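De Novo Protein OR329 (Artificial gene, PDB 4HXT) is a computationally designed armadillo-repeat protein with no known natural function, probably made as a building block for self-assembling cyclic homo-oligomers. Local coordinates at residues Q145-A156 with E185-N196. Numbering follows the deposited sequence.
Sequences QKEAARALANIA and EVQKEAARALAN
The guanidinium of Arg192 lies with one face on the methyl of Ala153, whose CB sits 3.3 Å above the plane and over its centre, while Asn154 and Arg150 CG meet its edge. This is the stacking of equivalent helices in successive armadillo repeats: the two run nearly parallel, 19° apart with axes 8.0 Å from each other. Both terminal nitrogens of Arg192 hold one oxygen, NH1 at 2.9 Å from Asn154 OD1 and nearly in line with its C=O, NH2 approaching from above the carbonyl plane. Arg192 NH2 also makes a salt bridge of 2.8 Å to Glu189 OE1, one turn back. With its CG anti to the backbone N (chi1 -178°) and a bend at chi3, Arg192 brings its end back to the neighbouring helix. A leucine in its place would probably leave Asn154 OD1 without these two donors and Glu189 without its salt-bridge mate. The Glu189 side chain is a knob among Lys146, Ala149, Arg150 and Ala153. One repeat earlier Arg150 is placed similarly: its NH2 forms a salt bridge with Glu147 OE1 and a hydrogen bond with Asn112 OD1. Asn196 OD1 accepts from Arg234 on the following repeat's helix, and Asn196 ND2 donates to Ala153 O at 3.0 Å.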
loop_
_atom_site.group_PDB
_atom_site.type_symbol
_atom_site.label_atom_id
_atom_site.label_comp_id
_atom_site.label_asym_id
_atom_site.label_seq_id
_atom_site.Cartn_x
_atom_site.Cartn_y
_atom_site.Cartn_z
ATOM N N GLN A 145 -23.362 4.788 -10.217
ATOM C CA GLN A 145 -23.260 4.545 -8.776
ATOM C C GLN A 145 -22.362 3.348 -8.493
ATOM O O GLN A 145 -21.502 3.397 -7.619
ATOM C CB GLN A 145 -24.624 4.222 -8.170
ATOM C CG GLN A 145 -25.503 5.395 -7.835
ATOM C CD GLN A 145 -26.689 4.961 -6.994
ATOM O OE1 GLN A 145 -27.469 4.104 -7.408
ATOM N NE2 GLN A 145 -26.826 5.544 -5.806
ATOM N N LYS A 146 -22.595 2.262 -9.224
ATOM C CA LYS A 146 -21.831 1.033 -9.051
ATOM C C LYS A 146 -20.340 1.238 -9.291
ATOM O O LYS A 146 -19.510 0.834 -8.474
ATOM C CB LYS A 146 -22.345 -0.056 -10.001
ATOM C CG LYS A 146 -21.699 -1.415 -9.758
ATOM C CD LYS A 146 -22.053 -2.441 -10.829
ATOM C CE LYS A 146 -21.274 -2.218 -12.117
ATOM N NZ LYS A 146 -21.502 -3.325 -13.093
ATOM N N GLU A 147 -20.003 1.854 -10.418
ATOM C CA GLU A 147 -18.607 2.099 -10.756
ATOM C C GLU A 147 -17.940 3.025 -9.745
ATOM O O GLU A 147 -16.777 2.832 -9.392
ATOM C CB GLU A 147 -18.492 2.703 -12.157
ATOM C CG GLU A 147 -18.933 1.771 -13.281
ATOM C CD GLU A 147 -18.152 0.463 -13.318
ATOM O OE1 GLU A 147 -17.013 0.418 -12.805
ATOM O OE2 GLU A 147 -18.676 -0.522 -13.879
ATOM N N ALA A 148 -18.680 4.030 -9.283
ATOM C CA ALA A 148 -18.152 4.979 -8.305
ATOM C C ALA A 148 -17.873 4.257 -6.988
ATOM O O ALA A 148 -16.815 4.432 -6.389
ATOM C CB ALA A 148 -19.146 6.113 -8.080
ATOM N N ALA A 149 -18.825 3.439 -6.545
ATOM C CA ALA A 149 -18.661 2.689 -5.306
ATOM C C ALA A 149 -17.497 1.703 -5.430
ATOM O O ALA A 149 -16.713 1.535 -4.496
ATOM C CB ALA A 149 -19.949 1.946 -4.965
ATOM N N ARG A 150 -17.387 1.047 -6.581
ATOM C CA ARG A 150 -16.303 0.096 -6.794
ATOM C C ARG A 150 -14.963 0.829 -6.773
ATOM O O ARG A 150 -13.991 0.339 -6.202
ATOM C CB ARG A 150 -16.472 -0.644 -8.129
ATOM C CG ARG A 150 -15.369 -1.675 -8.393
ATOM C CD ARG A 150 -15.669 -2.565 -9.597
ATOM N NE ARG A 150 -15.482 -1.890 -10.876
ATOM C CZ ARG A 150 -14.356 -1.924 -11.585
ATOM N NH1 ARG A 150 -13.307 -2.604 -11.143
ATOM N NH2 ARG A 150 -14.280 -1.278 -12.741
ATOM N N ALA A 151 -14.914 2.009 -7.386
ATOM C CA ALA A 151 -13.681 2.786 -7.411
ATOM C C ALA A 151 -13.284 3.174 -5.986
ATOM O O ALA A 151 -12.124 3.046 -5.597
ATOM C CB ALA A 151 -13.867 4.039 -8.271
ATOM N N LEU A 152 -14.254 3.647 -5.210
ATOM C CA LEU A 152 -13.986 4.052 -3.838
ATOM C C LEU A 152 -13.536 2.873 -2.983
ATOM O O LEU A 152 -12.665 3.021 -2.125
ATOM C CB LEU A 152 -15.226 4.720 -3.236
ATOM C CG LEU A 152 -15.495 6.126 -3.787
ATOM C CD1 LEU A 152 -16.804 6.649 -3.230
ATOM C CD2 LEU A 152 -14.346 7.061 -3.416
ATOM N N ALA A 153 -14.122 1.700 -3.217
ATOM C CA ALA A 153 -13.734 0.507 -2.465
ATOM C C ALA A 153 -12.263 0.181 -2.752
ATOM O O ALA A 153 -11.503 -0.171 -1.844
ATOM C CB ALA A 153 -14.625 -0.678 -2.852
ATOM N N ASN A 154 -11.862 0.299 -4.013
ATOM C CA ASN A 154 -10.479 0.015 -4.385
ATOM C C ASN A 154 -9.543 1.068 -3.824
ATOM O O ASN A 154 -8.457 0.756 -3.334
ATOM C CB ASN A 154 -10.338 -0.060 -5.907
ATOM C CG ASN A 154 -11.050 -1.264 -6.489
ATOM O OD1 ASN A 154 -11.512 -2.131 -5.749
ATOM N ND2 ASN A 154 -11.136 -1.330 -7.815
ATOM N N ILE A 155 -9.964 2.324 -3.898
ATOM C CA ILE A 155 -9.157 3.410 -3.365
ATOM C C ILE A 155 -8.940 3.191 -1.868
ATOM O O ILE A 155 -7.845 3.409 -1.354
ATOM C CB ILE A 155 -9.853 4.769 -3.603
ATOM C CG1 ILE A 155 -9.791 5.116 -5.093
ATOM C CG2 ILE A 155 -9.216 5.854 -2.750
ATOM C CD1 ILE A 155 -10.586 6.342 -5.477
ATOM N N ALA A 156 -9.983 2.735 -1.180
ATOM C CA ALA A 156 -9.919 2.495 0.262
ATOM C C ALA A 156 -8.995 1.345 0.663
ATOM O O ALA A 156 -8.742 1.136 1.848
ATOM C CB ALA A 156 -11.323 2.249 0.814
ATOM N N GLU A 185 -25.477 -4.977 -6.585
ATOM C CA GLU A 185 -24.102 -4.621 -6.918
ATOM C C GLU A 185 -23.604 -3.400 -6.145
ATOM O O GLU A 185 -22.470 -3.383 -5.671
ATOM C CB GLU A 185 -23.985 -4.369 -8.422
ATOM C CG GLU A 185 -23.614 -5.604 -9.226
ATOM C CD GLU A 185 -24.168 -5.574 -10.637
ATOM O OE1 GLU A 185 -24.327 -4.468 -11.197
ATOM O OE2 GLU A 185 -24.436 -6.661 -11.192
ATOM N N VAL A 186 -24.455 -2.385 -6.019
ATOM C CA VAL A 186 -24.099 -1.165 -5.299
ATOM C C VAL A 186 -23.870 -1.462 -3.823
ATOM O O VAL A 186 -22.900 -0.995 -3.222
ATOM C CB VAL A 186 -25.211 -0.100 -5.435
ATOM C CG1 VAL A 186 -24.949 1.065 -4.494
ATOM C CG2 VAL A 186 -25.273 0.397 -6.872
ATOM N N GLN A 187 -24.768 -2.255 -3.247
ATOM C CA GLN A 187 -24.678 -2.617 -1.842
ATOM C C GLN A 187 -23.392 -3.388 -1.556
ATOM O O GLN A 187 -22.702 -3.126 -0.569
ATOM C CB GLN A 187 -25.901 -3.452 -1.464
ATOM C CG GLN A 187 -25.957 -3.894 -0.025
ATOM C CD GLN A 187 -27.226 -4.672 0.271
ATOM O OE1 GLN A 187 -27.550 -5.633 -0.424
ATOM N NE2 GLN A 187 -27.950 -4.260 1.304
ATOM N N LYS A 188 -23.068 -4.335 -2.427
ATOM C CA LYS A 188 -21.862 -5.136 -2.271
ATOM C C LYS A 188 -20.609 -4.255 -2.282
ATOM O O LYS A 188 -19.721 -4.418 -1.448
ATOM C CB LYS A 188 -21.795 -6.185 -3.388
ATOM C CG LYS A 188 -23.019 -7.102 -3.409
ATOM C CD LYS A 188 -23.091 -7.985 -4.652
ATOM C CE LYS A 188 -22.008 -9.043 -4.661
ATOM N NZ LYS A 188 -22.169 -9.973 -5.813
ATOM N N GLU A 189 -20.542 -3.318 -3.223
ATOM C CA GLU A 189 -19.392 -2.418 -3.321
ATOM C C GLU A 189 -19.319 -1.462 -2.129
ATOM O O GLU A 189 -18.229 -1.134 -1.644
ATOM C CB GLU A 189 -19.469 -1.597 -4.611
ATOM C CG GLU A 189 -19.359 -2.406 -5.897
ATOM C CD GLU A 189 -18.018 -3.104 -6.057
ATOM O OE1 GLU A 189 -17.064 -2.780 -5.314
ATOM O OE2 GLU A 189 -17.915 -3.975 -6.945
ATOM N N ALA A 190 -20.477 -1.003 -1.665
ATOM C CA ALA A 190 -20.514 -0.097 -0.525
ATOM C C ALA A 190 -20.015 -0.828 0.719
ATOM O O ALA A 190 -19.290 -0.260 1.530
ATOM C CB ALA A 190 -21.937 0.417 -0.307
ATOM N N ALA A 191 -20.409 -2.092 0.865
ATOM C CA ALA A 191 -19.988 -2.892 2.012
ATOM C C ALA A 191 -18.481 -3.154 1.964
ATOM O O ALA A 191 -17.805 -3.101 2.993
ATOM C CB ALA A 191 -20.746 -4.216 2.040
ATOM N N ARG A 192 -17.957 -3.454 0.776
ATOM C CA ARG A 192 -16.522 -3.709 0.630
ATOM C C ARG A 192 -15.747 -2.423 0.919
ATOM O O ARG A 192 -14.724 -2.443 1.598
ATOM C CB ARG A 192 -16.198 -4.204 -0.788
ATOM C CG ARG A 192 -14.725 -4.544 -1.009
ATOM C CD ARG A 192 -14.519 -5.346 -2.296
ATOM N NE ARG A 192 -14.791 -4.576 -3.510
ATOM C CZ ARG A 192 -13.909 -3.779 -4.106
ATOM N NH1 ARG A 192 -12.691 -3.644 -3.599
ATOM N NH2 ARG A 192 -14.238 -3.128 -5.216
ATOM N N ALA A 193 -16.244 -1.299 0.414
ATOM C CA ALA A 193 -15.573 -0.016 0.644
ATOM C C ALA A 193 -15.461 0.286 2.134
ATOM O O ALA A 193 -14.406 0.702 2.611
ATOM C CB ALA A 193 -16.324 1.111 -0.063
ATOM N N LEU A 194 -16.547 0.066 2.874
ATOM C CA LEU A 194 -16.538 0.325 4.305
ATOM C C LEU A 194 -15.622 -0.632 5.060
ATOM O O LEU A 194 -14.961 -0.232 6.018
ATOM C CB LEU A 194 -17.960 0.256 4.866
ATOM C CG LEU A 194 -18.821 1.448 4.444
ATOM C CD1 LEU A 194 -20.275 1.185 4.774
ATOM C CD2 LEU A 194 -18.320 2.716 5.147
ATOM N N ALA A 195 -15.589 -1.894 4.638
ATOM C CA ALA A 195 -14.723 -2.878 5.284
ATOM C C ALA A 195 -13.279 -2.433 5.091
ATOM O O ALA A 195 -12.450 -2.563 5.995
ATOM C CB ALA A 195 -14.933 -4.276 4.668
ATOM N N ASN A 196 -12.984 -1.909 3.905
ATOM C CA ASN A 196 -11.639 -1.440 3.593
ATOM C C ASN A 196 -11.311 -0.165 4.355
ATOM O O ASN A 196 -10.212 -0.012 4.884
ATOM C CB ASN A 196 -11.492 -1.225 2.085
ATOM C CG ASN A 196 -11.418 -2.533 1.325
ATOM O OD1 ASN A 196 -11.225 -3.590 1.923
ATOM N ND2 ASN A 196 -11.561 -2.472 0.011
#